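PDB 6SMT: 6-phosphogluconate dehydrogenase, NAD-binding, which acts as an S-enantioselective imine reductase that binds NADPH, the probable hydride donor for reducing its imine substrates. Local coordinates for residues B[190-195]-B[253-258]; B[247-252]-B[271-276]; B[125-130]-B[174-179]; B[22-27]-B[131-136]; B[163-166]-B[170-173]. All blocks are in the same frame, centred on the assembly; numbering follows the deposited sequence. Where two conformers were deposited one is given.

The five contacts differ in depth. Interaction 3 has its centre about 2 Å from the centre of the chain and is buried, as are interactions 1 and 4; interaction 5 is partly buried, and interaction 2 is a surface salt bridge. Helix 171-199 serves interactions 1, 3 and 5, while helix 241-257 is shared by interactions 1 and 2. Chemistry changes with place: sulfur, methyl and water-mediated contacts beside the cofactor in interaction 3, apolar packing without a hydrogen bond across interaction 4, and polar side-chain bonds in 1, 2 and 5. Interactions 3 and 4 touch through Ile126 and Ile133, and 3 and 5 through Phe175 and Val165; only interaction 4 lacks the second subunit.

Interaction 1: B[190-195]-B[253-258]; sequences FGHALM and AASREA
The imidazole of His192 meets Ser255 with its outer edge, not with a face, and a single hydrogen bond carries the contact. NE2 of His192 donates to OG of Ser255 over 2.9 Å, with the oxygen tilted 17° from the ring plane. The hydroxyl sits at the NE2 end of the ring but leans toward its neighbouring carbon, since CE1 of His192 is 3.2 Å from OG of Ser255. CB of Ser255 comes up behind, 3.6 Å from that same CE1 of His192. The reach comes from the histidine: with CG anti to the backbone N (chi1 -175°), the ring spans most of the gap between two helices whose CA atoms, of His192 and Ser255, are 8.3 Å apart. The serine hydroxyl is also bonded to Val260 O, in the loop that follows, so OG links the ring to the loop holding Val260. The second ring nitrogen, ND1 of His192, bonds to OD2 of Asp181 of the second subunit. With partners at both nitrogens, one of them a carboxylate, the protonated imidazolium may be favoured. The contact thus joins helix 171-199 to helix 241-257, while Leu194 packs on helix 204-231 and Phe190 stacks on Phe222 of the second subunit.

Interaction 2: B[247-252]-B[271-276]; sequences SVRHLI and YVDATV
A two-pronged salt bridge between Arg249 and Asp273 joins two consecutive helices, 241-257 and 263-280, at the surface of the helical C-terminal domain. The guanidinium comes end-on, with one nitrogen for each carboxylate oxygen: NH1 of Arg249 is 2.8 Å from OD1 of Asp273, and NH2 of Arg249 is likewise 2.8 Å from OD2 of Asp273. The first bond is the straighter, at 162° about its hydrogen, lies near the guanidinium plane and uses the syn lone pair of OD1. The second is more bent and leaves both planes, because guanidinium and carboxylate are twisted 41° apart. The arginine is extended from CG to NE, which carries its charged group across to an aspartate arriving from the opposite direction. In this helix pair the bridge has apolar company, Val272 packing on Val244 and Ala245. Arg269, a turn before Asp273 on the same helix, makes a salt bridge of its own to OD2, and NH1 of Arg249 is bonded to Ala245 O, one turn back. Further along, OG1 of Thr275 donates to O of Tyr271 at 2.8 Å, arriving at the face of the carbonyl opposite to the backbone N of Thr275, which bonds to the same oxygen.

Interaction 3: B[125-130]-B[174-179]; sequences AIMTPI and AFDMAL. With NDP (NADPH dihydro-nicotinamide-adenine-dinucleotide phosphate), chain L; 2EH ((2S)-2-ethylhexan-1-ol), chain N.
Met127 reaches from just past strand 120-126 to Asp176 and Leu179 on the helix facing it. From CB the chain sets out with CG anti to the carbonyl carbon (chi1 -56°), then bends twice, at chi2 and chi3, folding the thioether toward the helix. SD of Met127 lies 3.2 Å from OD1 of Asp176, a close sulfur-oxygen contact that is not a hydrogen bond. The terminal methyl lies between the two helix residues: CE of Met127 is 3.3 Å from OD1 of Asp176 and 3.6 Å from CB of Leu179, the methionine and leucine side chains crossing at about a right angle. Asp176 is held from several sides. A water donates both to OD1 of Asp176, at 2.7 Å, and to O of Ile126, at 2.8 Å; OD2 is bonded to Ser101, an NADPH-binding residue, and CB of Ala125 packs against the carboxylate carbon. The strand end lies along the cofactor, O of Ile126 being 3.2 Å from C5N of NADPH, next to the hydride-bearing C4N. O of Met127 itself is 3.3 Å from C9 of the bound 2-ethylhexanol, so one residue touches both the helix and the ligand bound beside the nicotinamide. Strand 120-126 of the nucleotide-binding domain thereby packs on the long helix 171-199 of the C-terminal domain, with Leu141 of strand 139-143 beside Met127 and Leu179, and His210 of the second subunit against Leu179.

Interaction 4: B[22-27]-B[131-136]; sequences GQALSR and DTIGTR
At Ile133 a chi1 of -61° places CG2 anti to the backbone N and CG1 anti to the carbonyl carbon, and this aims CG2 at Ala24 and Leu25. The methyl rests over the helix backbone, CG2 of Ile133 being 3.7 Å from O of Ala24. It also meets a leucine branch, CD2 of Leu25, at 4.1 Å. That branch gets there although the side chain of Leu25 sets off away from the loop. Ala24, which does point toward it, brings its CB to 4.2 Å from CB of Ile133. The helix is 20-31 of the Rossmann-type domain, beginning in the glycine-rich turn, and its Gly22 touches NADPH. The isoleucine is presented by a type II turn from Thr132 to Thr135. Gly134 occupies the third position with phi 86°, where a CB would be jammed against the preceding carbonyl oxygen. OG1 of Thr135 donates to O of Thr132 at 2.7 Å, beside a weak backbone bond. Met21 and Ala28 complete the helix surface beneath Ile133. No hydrogen bond crosses between the segments, OG of Ser26 and OG1 of Thr135 finding acceptors within their own; the attachment rests on dispersion and water exclusion, with no polar bond to fix its direction.

Interaction 5: B[163-166]-B[170-173]; sequences TWVG and GRAA
The backbone turns back on itself between Val165 and Ala172, whose CA atoms are 6.4 Å apart, as the chain passes from edge strand 161-164 of the Rossmann-type domain into helix 171-199. Across this short connection Arg171 returns to Val165. Its chain is extended from CG to NE, lying alongside the carbonyl of Val165, so that CD of Arg171 is 3.3 Å from O of Val165. NH1 of Arg171 donates to O of Val165 at 2.8 Å, with an angle of 157° about the hydrogen; the bond lies in the carbonyl plane and close to the guanidinium plane. The same NH1 makes a salt bridge to Glu206 of the second subunit, and NH2 bonds to Gly201 O there, which ties this corner into the dimer. Gly166 passes close to CD of Arg171 with a phi of 143°, where a CB would be pressed against O of Val165. Beside the polar bond the contact is apolar: CG2 of Val165 lies 4.2 Å from CB of Ala172. A chi1 of -60° puts CG1 of Val165 anti to the carbonyl carbon and leaves CG2 between that carbon and the backbone N, 3.7 Å from N of Ala172.

Interaction 1: B[190-195]-B[253-258]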
# COMPACT_ATOMS: atom_id res chain seq x y z
N PHE B 190 -0.91 -3.28 -6.03
CA PHE B 190 -1.85 -2.56 -6.90
C PHE B 190 -1.85 -3.11 -8.32
O PHE B 190 -2.90 -3.38 -8.93
CB PHE B 190 -1.53 -1.06 -6.93
CG PHE B 190 -2.46 -0.30 -7.84
CD1 PHE B 190 -3.78 -0.14 -7.44
CD2 PHE B 190 -2.03 0.18 -9.06
CE1 PHE B 190 -4.66 0.57 -8.27
CE2 PHE B 190 -2.89 0.92 -9.83
CZ PHE B 190 -4.18 1.07 -9.47
N GLY B 191 -0.66 -3.30 -8.88
CA GLY B 191 -0.59 -3.84 -10.26
C GLY B 191 -1.17 -5.25 -10.30
O GLY B 191 -1.89 -5.59 -11.28
N HIS B 192 -0.97 -6.07 -9.29
CA HIS B 192 -1.54 -7.42 -9.18
C HIS B 192 -3.06 -7.32 -9.13
O HIS B 192 -3.78 -8.06 -9.85
CB HIS B 192 -0.92 -8.11 -7.98
CG HIS B 192 -1.32 -9.51 -7.86
ND1 HIS B 192 -2.46 -9.87 -7.20
CD2 HIS B 192 -0.73 -10.62 -8.32
CE1 HIS B 192 -2.55 -11.23 -7.24
NE2 HIS B 192 -1.52 -11.66 -7.94
N ALA B 193 -3.55 -6.44 -8.28
CA ALA B 193 -5.00 -6.25 -8.13
C ALA B 193 -5.63 -5.89 -9.45
O ALA B 193 -6.76 -6.38 -9.75
CB ALA B 193 -5.26 -5.21 -7.10
N LEU B 194 -5.04 -4.96 -10.20
CA LEU B 194 -5.61 -4.61 -11.51
C LEU B 194 -5.71 -5.85 -12.39
O LEU B 194 -6.71 -5.97 -13.12
CB LEU B 194 -4.79 -3.54 -12.22
CG LEU B 194 -4.80 -2.15 -11.65
CD1 LEU B 194 -4.08 -1.20 -12.57
CD2 LEU B 194 -6.20 -1.65 -11.34
N MET B 195 -4.69 -6.72 -12.40
CA MET B 195 -4.70 -7.87 -13.32
C MET B 195 -5.80 -8.83 -12.88
O MET B 195 -6.51 -9.43 -13.76
CB MET B 195 -3.34 -8.56 -13.31
CG MET B 195 -2.29 -7.74 -13.84
SD MET B 195 -2.42 -7.52 -15.60
CE MET B 195 -1.63 -9.11 -15.94
N ALA B 253 -6.16 -18.07 -4.27
CA ALA B 253 -7.05 -18.86 -5.17
C ALA B 253 -7.57 -17.99 -6.31
O ALA B 253 -7.55 -18.36 -7.51
CB ALA B 253 -8.14 -19.46 -4.40
N ALA B 254 -8.04 -16.78 -6.00
CA ALA B 254 -8.51 -15.89 -7.07
C ALA B 254 -7.43 -15.51 -8.03
O ALA B 254 -7.67 -15.37 -9.28
CB ALA B 254 -9.17 -14.68 -6.40
N SER B 255 -6.17 -15.30 -7.57
CA SER B 255 -5.06 -14.95 -8.44
C SER B 255 -4.85 -16.12 -9.42
O SER B 255 -4.68 -15.89 -10.62
CB SER B 255 -3.86 -14.60 -7.61
OG SER B 255 -2.75 -14.24 -8.38
N ARG B 256 -4.79 -17.33 -8.85
CA ARG B 256 -4.53 -18.60 -9.62
C ARG B 256 -5.55 -18.69 -10.74
O ARG B 256 -5.14 -18.83 -11.94
CB ARG B 256 -4.64 -19.85 -8.72
CG ARG B 256 -3.40 -20.07 -7.85
CD ARG B 256 -2.94 -21.49 -7.41
NE ARG B 256 -2.67 -21.57 -5.96
CZ ARG B 256 -2.44 -22.71 -5.28
NH1 ARG B 256 -2.37 -23.88 -5.91
NH2 ARG B 256 -2.25 -22.67 -3.97
N GLU B 257 -6.79 -18.52 -10.36
CA GLU B 257 -7.93 -18.69 -11.29
C GLU B 257 -7.85 -17.66 -12.40
O GLU B 257 -8.24 -17.99 -13.55
CB GLU B 257 -9.23 -18.63 -10.54
CG GLU B 257 -10.38 -18.55 -11.51
CD GLU B 257 -11.71 -18.96 -10.94
OE1 GLU B 257 -11.68 -19.73 -9.93
OE2 GLU B 257 -12.75 -18.61 -11.58
N ALA B 258 -7.34 -16.46 -12.12
CA ALA B 258 -7.18 -15.38 -13.11
C ALA B 258 -5.93 -15.54 -13.98
O ALA B 258 -5.69 -14.74 -14.88
CB ALA B 258 -7.18 -14.04 -12.39

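Interaction 2: B[247-252]-B[271-276]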
# COMPACT_ATOMS: atom_id res chain seq x y z
N SER B 247 -8.68 -15.30 4.79
CA SER B 247 -8.82 -14.38 3.67
C SER B 247 -7.73 -14.52 2.62
O SER B 247 -7.99 -14.58 1.40
CB SER B 247 -8.92 -12.95 4.20
OG SER B 247 -9.22 -12.10 3.07
N VAL B 248 -6.49 -14.58 3.08
CA VAL B 248 -5.36 -14.62 2.13
C VAL B 248 -5.43 -15.88 1.25
O VAL B 248 -5.06 -15.76 0.06
CB VAL B 248 -4.01 -14.49 2.86
CG1 VAL B 248 -3.65 -15.74 3.63
CG2 VAL B 248 -2.91 -14.06 1.89
N ARG B 249 -5.95 -16.98 1.78
CA ARG B 249 -6.15 -18.16 0.90
C ARG B 249 -7.08 -17.90 -0.26
O ARG B 249 -6.85 -18.33 -1.40
CB ARG B 249 -6.60 -19.34 1.76
CG ARG B 249 -5.48 -19.89 2.61
CD ARG B 249 -5.96 -20.91 3.59
NE ARG B 249 -4.78 -21.53 4.15
CZ ARG B 249 -3.85 -21.04 4.98
NH1 ARG B 249 -3.77 -19.76 5.42
NH2 ARG B 249 -2.85 -21.89 5.23
N HIS B 250 -8.18 -17.14 0.02
CA HIS B 250 -9.12 -16.74 -1.03
C HIS B 250 -8.46 -15.92 -2.11
O HIS B 250 -8.66 -16.11 -3.29
CB HIS B 250 -10.29 -16.00 -0.41
CG HIS B 250 -10.95 -16.65 0.70
ND1 HIS B 250 -11.58 -15.93 1.70
CD2 HIS B 250 -11.05 -17.95 1.08
CE1 HIS B 250 -12.00 -16.74 2.61
NE2 HIS B 250 -11.70 -18.04 2.25
N LEU B 251 -7.64 -14.92 -1.65
CA LEU B 251 -6.92 -14.05 -2.55
C LEU B 251 -6.00 -14.84 -3.47
O LEU B 251 -5.94 -14.52 -4.66
CB LEU B 251 -6.20 -12.95 -1.77
CG LEU B 251 -7.07 -12.17 -0.74
CD1 LEU B 251 -6.19 -11.12 -0.07
CD2 LEU B 251 -8.22 -11.47 -1.43
N ILE B 252 -5.23 -15.77 -2.87
CA ILE B 252 -4.33 -16.62 -3.69
C ILE B 252 -5.10 -17.54 -4.69
O ILE B 252 -4.68 -17.54 -5.86
CB ILE B 252 -3.49 -17.41 -2.72
CG1 ILE B 252 -2.50 -16.50 -2.00
CG2 ILE B 252 -2.76 -18.53 -3.49
CD1 ILE B 252 -1.89 -17.09 -0.74
N TYR B 271 3.91 -15.78 6.56
CA TYR B 271 4.03 -15.08 7.81
C TYR B 271 2.76 -15.26 8.66
O TYR B 271 2.82 -15.39 9.86
CB TYR B 271 4.31 -13.59 7.62
CG TYR B 271 5.43 -13.27 6.67
CD1 TYR B 271 6.66 -13.91 6.67
CD2 TYR B 271 5.27 -12.28 5.73
CE1 TYR B 271 7.65 -13.59 5.74
CE2 TYR B 271 6.26 -11.91 4.84
CZ TYR B 271 7.46 -12.59 4.83
OH TYR B 271 8.43 -12.25 3.92
N VAL B 272 1.61 -15.08 8.02
CA VAL B 272 0.31 -15.25 8.70
C VAL B 272 0.19 -16.66 9.31
O VAL B 272 -0.12 -16.77 10.48
CB VAL B 272 -0.82 -14.94 7.71
CG1 VAL B 272 -2.15 -15.32 8.34
CG2 VAL B 272 -0.81 -13.49 7.32
N ASP B 273 0.51 -17.66 8.52
CA ASP B 273 0.40 -19.03 9.00
C ASP B 273 1.40 -19.26 10.15
O ASP B 273 1.05 -20.03 11.08
CB ASP B 273 0.60 -20.00 7.87
CG ASP B 273 -0.54 -20.11 6.90
OD1 ASP B 273 -1.65 -19.56 7.24
OD2 ASP B 273 -0.33 -20.77 5.83
N ALA B 274 2.61 -18.75 10.05
CA ALA B 274 3.55 -18.91 11.15
C ALA B 274 3.05 -18.24 12.41
O ALA B 274 3.25 -18.74 13.51
CB ALA B 274 4.85 -18.38 10.72
N THR B 275 2.32 -17.10 12.29
CA THR B 275 1.80 -16.42 13.45
C THR B 275 0.68 -17.27 14.11
O THR B 275 0.60 -17.32 15.34
CB THR B 275 1.25 -15.06 13.00
OG1 THR B 275 2.30 -14.29 12.40
CG2 THR B 275 0.73 -14.23 14.15
N VAL B 276 -0.17 -17.87 13.32
CA VAL B 276 -1.20 -18.81 13.83
C VAL B 276 -0.47 -19.95 14.55
O VAL B 276 -0.88 -20.30 15.69
CB VAL B 276 -2.08 -19.33 12.69
CG1 VAL B 276 -3.02 -20.45 13.17
CG2 VAL B 276 -2.88 -18.17 12.12

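Interaction 3: B[125-130]-B[174-179]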
# COMPACT_ATOMS: atom_id res chain seq x y z
N ALA B 125 17.37 11.84 0.11
CA ALA B 125 16.44 10.88 -0.47
C ALA B 125 15.15 11.62 -0.79
O ALA B 125 14.49 12.18 0.11
CB ALA B 125 16.18 9.76 0.47
N ILE B 126 14.80 11.62 -2.06
CA ILE B 126 13.56 12.22 -2.57
C ILE B 126 12.43 11.21 -2.48
O ILE B 126 12.56 10.09 -3.00
CB ILE B 126 13.73 12.69 -4.03
CG1 ILE B 126 14.92 13.66 -4.18
CG2 ILE B 126 12.41 13.32 -4.53
CD1 ILE B 126 15.35 13.78 -5.60
N MET B 127 11.38 11.53 -1.74
CA MET B 127 10.33 10.58 -1.37
C MET B 127 9.02 10.82 -2.12
O MET B 127 8.00 10.20 -1.74
CB MET B 127 10.09 10.66 0.14
CG MET B 127 11.36 10.43 0.94
SD MET B 127 12.38 9.07 0.50
CE MET B 127 11.22 7.74 0.41
N THR B 128 9.04 11.58 -3.19
CA THR B 128 7.83 11.93 -3.94
C THR B 128 8.16 11.92 -5.43
O THR B 128 9.31 12.12 -5.81
CB THR B 128 7.27 13.27 -3.42
OG1 THR B 128 8.33 14.26 -3.49
CG2 THR B 128 6.80 13.18 -1.99
N PRO B 129 7.13 11.86 -6.29
CA PRO B 129 7.37 11.72 -7.74
C PRO B 129 7.63 13.05 -8.44
O PRO B 129 7.55 14.15 -7.84
CB PRO B 129 6.04 11.09 -8.22
CG PRO B 129 5.06 11.54 -7.26
CD PRO B 129 5.74 11.49 -5.91
N ILE B 130 7.99 13.00 -9.71
CA ILE B 130 8.53 14.20 -10.39
C ILE B 130 7.51 15.36 -10.43
O ILE B 130 7.95 16.50 -10.33
CB ILE B 130 9.09 13.94 -11.78
CG1 ILE B 130 8.00 13.53 -12.71
CG2 ILE B 130 10.24 12.98 -11.75
CD1 ILE B 130 8.44 13.61 -14.19
N ALA B 174 18.61 5.11 5.29
CA ALA B 174 17.91 4.16 6.11
C ALA B 174 16.42 4.43 6.09
O ALA B 174 15.61 3.45 5.99
CB ALA B 174 18.42 4.19 7.52
N PHE B 175 15.99 5.69 6.21
CA PHE B 175 14.58 5.96 6.00
C PHE B 175 14.15 5.53 4.60
O PHE B 175 13.04 4.98 4.42
CB PHE B 175 14.30 7.46 6.17
CG PHE B 175 14.20 7.95 7.59
CD1 PHE B 175 15.32 8.20 8.39
CD2 PHE B 175 12.98 8.19 8.16
CE1 PHE B 175 15.20 8.61 9.71
CE2 PHE B 175 12.87 8.57 9.50
CZ PHE B 175 13.95 8.86 10.22
N ASP B 176 14.92 5.86 3.58
CA ASP B 176 14.55 5.52 2.18
C ASP B 176 14.31 4.02 2.09
O ASP B 176 13.38 3.57 1.38
CB ASP B 176 15.67 5.99 1.25
CG ASP B 176 15.31 6.19 -0.22
OD1 ASP B 176 14.13 6.57 -0.48
OD2 ASP B 176 16.26 6.14 -1.07
N MET B 177 15.20 3.21 2.66
CA MET B 177 15.02 1.74 2.53
C MET B 177 13.68 1.32 3.11
O MET B 177 12.98 0.46 2.53
CB MET B 177 16.11 0.95 3.26
CG MET B 177 17.53 1.08 2.70
SD MET B 177 17.83 0.63 0.99
CE MET B 177 17.45 2.16 0.13
N ALA B 178 13.29 1.89 4.23
CA ALA B 178 11.98 1.54 4.84
C ALA B 178 10.82 2.05 4.01
O ALA B 178 9.81 1.34 3.72
CB ALA B 178 11.91 2.09 6.27
N LEU B 179 10.87 3.30 3.59
CA LEU B 179 9.75 3.97 2.94
C LEU B 179 9.58 3.42 1.52
O LEU B 179 8.43 3.21 1.03
CB LEU B 179 9.99 5.46 2.92
CG LEU B 179 10.02 6.10 4.32
CD1 LEU B 179 10.57 7.51 4.18
CD2 LEU B 179 8.64 6.12 4.96
PA NDP L . 17.17 6.72 -13.18
O1A NDP L . 17.15 6.16 -11.79
O2A NDP L . 16.60 5.94 -14.32
O5B NDP L . 18.65 7.18 -13.51
C5B NDP L . 18.88 7.74 -14.82
C4B NDP L . 20.03 8.71 -14.72
O4B NDP L . 21.23 8.05 -14.25
C3B NDP L . 20.39 9.31 -16.09
O3B NDP L . 20.88 10.63 -15.95
C2B NDP L . 21.49 8.37 -16.53
O2B NDP L . 22.42 8.84 -17.51
C1B NDP L . 22.24 8.27 -15.22
N9A NDP L . 23.20 7.17 -15.15
C8A NDP L . 22.94 5.82 -15.11
N7A NDP L . 24.04 5.10 -15.03
C5A NDP L . 25.08 6.01 -15.04
C6A NDP L . 26.49 5.89 -15.03
N6A NDP L . 27.14 4.74 -14.89
N1A NDP L . 27.21 7.04 -15.08
C2A NDP L . 26.58 8.21 -15.16
N3A NDP L . 25.27 8.45 -15.21
C4A NDP L . 24.57 7.30 -15.16
O3 NDP L . 16.45 8.15 -13.28
PN NDP L . 15.47 9.05 -12.47
O1N NDP L . 15.65 10.42 -12.94
O2N NDP L . 14.10 8.46 -12.54
O5D NDP L . 15.90 8.89 -10.93
C5D NDP L . 17.15 9.40 -10.47
C4D NDP L . 17.26 9.03 -9.01
O4D NDP L . 16.19 9.72 -8.31
C3D NDP L . 17.14 7.54 -8.67
O3D NDP L . 18.06 7.13 -7.68
C2D NDP L . 15.72 7.44 -8.15
O2D NDP L . 15.48 6.37 -7.24
C1D NDP L . 15.47 8.77 -7.50
N1N NDP L . 14.06 9.18 -7.48
C2N NDP L . 13.33 9.21 -8.64
C3N NDP L . 12.00 9.50 -8.64
C7N NDP L . 11.19 9.53 -9.87
O7N NDP L . 9.97 9.76 -9.72
N7N NDP L . 11.72 9.35 -11.07
C4N NDP L . 11.31 9.76 -7.39
C5N NDP L . 12.14 9.78 -6.20
C6N NDP L . 13.44 9.54 -6.26
P2B NDP L . 21.95 8.75 -19.06
O1X NDP L . 23.29 9.00 -19.83
O2X NDP L . 21.45 7.33 -19.29
O3X NDP L . 20.89 9.74 -19.35
C7 2EH N . 9.94 6.12 -5.80
C8 2EH N . 8.67 7.95 -4.65
C9 2EH N . 8.80 7.33 -3.27
C12 2EH N . 7.87 6.58 -8.12
C7A 2EH N . 8.65 6.93 -5.77
O7C 2EH N . 11.03 6.56 -6.60
CBA 2EH N . 8.22 7.56 -7.07
CCA 2EH N . 6.89 7.06 -9.11
CCB 2EH N . 6.23 5.87 -9.80
O HOH W 1 13.86 7.63 -2.90

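Interaction 4: B[22-27]-B[131-136]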
# COMPACT_ATOMS: atom_id res chain seq x y z
N GLY B 22 16.11 14.32 -12.56
CA GLY B 22 17.10 15.38 -12.66
C GLY B 22 16.56 16.52 -13.48
O GLY B 22 16.86 17.71 -13.19
N GLN B 23 15.78 16.23 -14.50
CA GLN B 23 15.11 17.33 -15.27
C GLN B 23 14.17 18.08 -14.33
O GLN B 23 14.11 19.32 -14.40
CB GLN B 23 14.30 16.77 -16.43
CG GLN B 23 15.14 15.99 -17.41
CD GLN B 23 15.68 16.72 -18.59
OE1 GLN B 23 15.20 17.83 -18.92
NE2 GLN B 23 16.71 16.13 -19.21
N ALA B 24 13.36 17.41 -13.52
CA ALA B 24 12.42 18.06 -12.59
C ALA B 24 13.16 18.94 -11.59
O ALA B 24 12.76 20.06 -11.32
CB ALA B 24 11.58 16.99 -11.92
N LEU B 25 14.25 18.43 -11.02
CA LEU B 25 15.07 19.23 -10.08
C LEU B 25 15.53 20.50 -10.79
O LEU B 25 15.44 21.57 -10.23
CB LEU B 25 16.22 18.41 -9.54
CG LEU B 25 15.90 17.22 -8.64
CD1 LEU B 25 17.15 16.40 -8.41
CD2 LEU B 25 15.32 17.65 -7.32
N SER B 26 16.12 20.31 -11.97
CA SER B 26 16.69 21.44 -12.73
C SER B 26 15.63 22.46 -13.08
O SER B 26 15.87 23.68 -12.89
CB SER B 26 17.34 20.93 -13.98
OG SER B 26 18.43 20.06 -13.74
N ARG B 27 14.44 22.02 -13.49
CA ARG B 27 13.35 22.98 -13.78
C ARG B 27 12.96 23.72 -12.54
O ARG B 27 12.70 24.93 -12.57
CB ARG B 27 12.11 22.30 -14.35
CG ARG B 27 12.30 21.78 -15.76
CD ARG B 27 10.94 21.32 -16.33
NE ARG B 27 10.19 20.32 -15.56
CZ ARG B 27 10.37 18.99 -15.67
NH1 ARG B 27 11.31 18.52 -16.46
NH2 ARG B 27 9.71 18.20 -14.87
N ASP B 131 6.23 15.05 -10.48
CA ASP B 131 5.20 16.12 -10.63
C ASP B 131 5.25 17.03 -9.38
O ASP B 131 4.95 18.28 -9.51
CB ASP B 131 3.81 15.50 -10.87
CG ASP B 131 3.36 14.66 -9.70
OD1 ASP B 131 3.67 13.48 -9.68
OD2 ASP B 131 2.69 15.21 -8.85
N THR B 132 5.64 16.51 -8.21
CA THR B 132 5.60 17.20 -6.91
C THR B 132 6.75 18.21 -6.79
O THR B 132 6.76 19.03 -5.87
CB THR B 132 5.68 16.21 -5.71
OG1 THR B 132 7.00 15.55 -5.67
CG2 THR B 132 4.56 15.23 -5.74
N ILE B 133 7.83 18.01 -7.49
CA ILE B 133 9.07 18.75 -7.25
C ILE B 133 8.84 20.23 -7.49
O ILE B 133 8.19 20.62 -8.52
CB ILE B 133 10.21 18.20 -8.11
CG1 ILE B 133 10.50 16.76 -7.80
CG2 ILE B 133 11.47 19.01 -8.06
CD1 ILE B 133 10.96 16.46 -6.45
N GLY B 134 9.32 21.04 -6.61
CA GLY B 134 9.10 22.50 -6.69
C GLY B 134 7.80 22.90 -6.04
O GLY B 134 7.38 24.08 -6.25
N THR B 135 7.11 22.03 -5.34
CA THR B 135 5.83 22.26 -4.63
C THR B 135 5.93 21.81 -3.18
O THR B 135 6.80 20.95 -2.81
CB THR B 135 4.61 21.63 -5.32
OG1 THR B 135 4.49 20.25 -4.94
CG2 THR B 135 4.65 21.73 -6.84
N ARG B 136 4.97 22.22 -2.36
CA ARG B 136 4.88 21.73 -0.98
C ARG B 136 4.46 20.27 -0.89
O ARG B 136 4.60 19.69 0.19
CB ARG B 136 3.92 22.63 -0.22
CG ARG B 136 4.38 24.08 -0.19
CD ARG B 136 5.65 24.38 0.58
NE ARG B 136 6.78 24.30 -0.30
CZ ARG B 136 8.03 24.07 0.10
NH1 ARG B 136 8.34 23.98 1.39
NH2 ARG B 136 8.96 24.00 -0.83

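Interaction 5: B[163-166]-B[170-173]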
# COMPACT_ATOMS: atom_id res chain seq x y z
N THR B 163 13.43 17.54 5.35
CA THR B 163 13.59 17.00 6.71
C THR B 163 15.03 16.56 6.90
O THR B 163 15.46 15.70 6.11
CB THR B 163 12.70 15.78 7.02
OG1 THR B 163 11.34 16.12 6.73
CG2 THR B 163 12.80 15.37 8.48
N TRP B 164 15.72 17.12 7.89
CA TRP B 164 17.05 16.64 8.30
C TRP B 164 16.84 15.57 9.33
O TRP B 164 16.21 15.82 10.39
CB TRP B 164 17.92 17.81 8.72
CG TRP B 164 19.26 17.38 9.23
CD1 TRP B 164 20.34 17.17 8.45
CD2 TRP B 164 19.67 17.18 10.59
NE1 TRP B 164 21.42 16.85 9.22
CE2 TRP B 164 21.03 16.86 10.55
CE3 TRP B 164 18.99 17.25 11.80
CZ2 TRP B 164 21.78 16.63 11.71
CZ3 TRP B 164 19.71 16.94 12.95
CH2 TRP B 164 21.07 16.60 12.89
N VAL B 165 17.40 14.36 9.08
CA VAL B 165 17.13 13.20 9.97
C VAL B 165 18.32 12.85 10.83
O VAL B 165 18.21 11.89 11.62
CB VAL B 165 16.60 11.99 9.16
CG1 VAL B 165 15.32 12.36 8.46
CG2 VAL B 165 17.62 11.45 8.17
N GLY B 166 19.44 13.52 10.74
CA GLY B 166 20.55 13.26 11.65
C GLY B 166 21.92 13.36 11.03
O GLY B 166 22.08 13.57 9.81
N GLY B 170 24.45 8.00 6.59
CA GLY B 170 23.62 6.93 6.10
C GLY B 170 22.17 7.04 6.48
O GLY B 170 21.42 6.15 6.09
N ARG B 171 21.79 7.99 7.31
CA ARG B 171 20.46 7.86 7.94
C ARG B 171 19.33 8.22 6.98
O ARG B 171 18.25 7.61 7.16
CB ARG B 171 20.43 8.63 9.24
CG ARG B 171 19.29 8.23 10.18
CD ARG B 171 19.43 8.79 11.60
NE ARG B 171 18.59 8.02 12.47
CZ ARG B 171 17.43 8.40 12.95
NH1 ARG B 171 16.92 9.59 12.70
NH2 ARG B 171 16.73 7.54 13.69
N ALA B 172 19.49 9.13 6.03
CA ALA B 172 18.40 9.36 5.06
C ALA B 172 18.16 8.12 4.24
O ALA B 172 17.02 7.77 3.96
CB ALA B 172 18.73 10.58 4.25
N ALA B 173 19.25 7.44 3.88
CA ALA B 173 19.11 6.18 3.15
C ALA B 173 18.40 5.14 3.97
O ALA B 173 17.72 4.31 3.38
CB ALA B 173 20.47 5.71 2.65